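Local coordinates for penicillin-binding 1 transmembrane protein MrcA (Nitrosomonas europaea ATCC 19718, PDB 3D0F), which is the OB-like domain of a class A penicillin-binding protein that probably polymerises and cross-links peptidoglycan for the bacterial cell wall, at residues Thr62-Gly65 against Leu66-Ala69. Residues are numbered along the deposited sequence; the frame is centred on the assembly and turned at random. Where two conformers were deposited one is given.
Sequences TGDG and LKAA
The carbonyl oxygen of Asp64 is gripped twice. Lys67 N donates to Asp64 O at 3.1 Å, a fairly straight bond with the donor lifted well above the carbonyl plane, and water 1 donates to the same oxygen at 2.7 Å while accepting from Ala68 N. One residue on, only the water bridge recurs: water 2 donates to Gly65 O and accepts from Ala69 N. The two waters thus fill the i to i+4 positions where an alpha-helix would make direct bonds, and what remains is a run of turns with three-residue spacing. A weak bond from Gly65 N to Thr62 O opens the run, and Leu66 N to Gly63 O at 3.0 Å follows, again approached from above the carbonyl plane.

Side chains leave this turn on different sides. Leu66 has CG beside its own backbone N (chi1 -63°), which folds the side chain back over the start of the turn: CG lies 3.9 Å from Thr62 CA, and CD1 packs on that same carbon. Val49, Leu73 and Ile102 also pack on it, and a backbone hydrogen bond between Gly65 and Ile102 ties the turn to strand 100-103. Lys67 instead lies alongside Asp64, both pointing the same way; its CG rests 3.3 Å from Asp64 O. In the conformer given NZ ends 5.0 Å from Asp64 OD1, but any attraction is loose and doubtful, since the lysine has a second conformer.

Gly63, with its positive phi of 48°, turns the chain out of strand 58-61. The whole is a type II' turn at Gly63-Asp64 running into overlapping type I-like beta turns, with water at the i to i+4 positions, set against the antiparallel sheet of an OB-like domain in the connection between strands 58-61 and 88-94.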
# COMPACT_ATOMS: atom_id res chain seq x y z
N THR A 62 8.96 -3.82 -16.65
CA THR A 62 9.18 -4.07 -18.08
C THR A 62 7.82 -4.18 -18.78
O THR A 62 6.79 -4.19 -18.12
CB THR A 62 9.94 -5.40 -18.34
OG1 THR A 62 9.15 -6.52 -17.89
CG2 THR A 62 11.30 -5.38 -17.60
N GLY A 63 7.82 -4.32 -20.09
CA GLY A 63 6.60 -4.63 -20.86
C GLY A 63 5.41 -3.74 -20.49
O GLY A 63 5.49 -2.51 -20.51
N ASP A 64 4.31 -4.38 -20.17
CA ASP A 64 3.04 -3.67 -19.88
C ASP A 64 3.22 -2.66 -18.75
O ASP A 64 2.60 -1.58 -18.76
CB ASP A 64 1.95 -4.65 -19.52
CG ASP A 64 1.50 -5.51 -20.67
OD1 ASP A 64 1.87 -5.28 -21.85
OD2 ASP A 64 0.70 -6.45 -20.35
N GLY A 65 4.07 -2.98 -17.77
CA GLY A 65 4.30 -2.11 -16.62
C GLY A 65 4.87 -0.75 -16.96
O GLY A 65 4.79 0.15 -16.13
N LEU A 66 5.50 -0.61 -18.13
CA LEU A 66 6.10 0.63 -18.56
C LEU A 66 5.21 1.45 -19.51
O LEU A 66 5.57 2.55 -19.88
CB LEU A 66 7.43 0.35 -19.28
CG LEU A 66 8.52 -0.29 -18.45
CD1 LEU A 66 9.77 -0.47 -19.32
CD2 LEU A 66 8.83 0.52 -17.19
N LYS A 67 4.08 0.90 -19.91
CA LYS A 67 3.24 1.50 -20.95
C LYS A 67 2.78 2.90 -20.60
O LYS A 67 2.89 3.85 -21.40
CB LYS A 67 2.01 0.63 -21.20
CG LYS A 67 2.31 -0.69 -21.93
CD LYS A 67 1.03 -1.54 -22.17
CE LYS A 67 0.22 -1.06 -23.34
NZ LYS A 67 0.93 -1.27 -24.62
N ALA A 68 2.24 3.03 -19.38
CA ALA A 68 1.67 4.33 -18.98
C ALA A 68 2.74 5.40 -18.95
O ALA A 68 2.48 6.54 -19.33
CB ALA A 68 1.01 4.23 -17.65
N ALA A 69 3.95 5.02 -18.59
CA ALA A 69 5.09 5.93 -18.43
C ALA A 69 5.91 6.19 -19.72
O ALA A 69 7.00 6.78 -19.68
CB ALA A 69 5.99 5.43 -17.28
O HOH W 1 1.36 0.67 -17.80
O HOH W 2 3.89 2.68 -16.70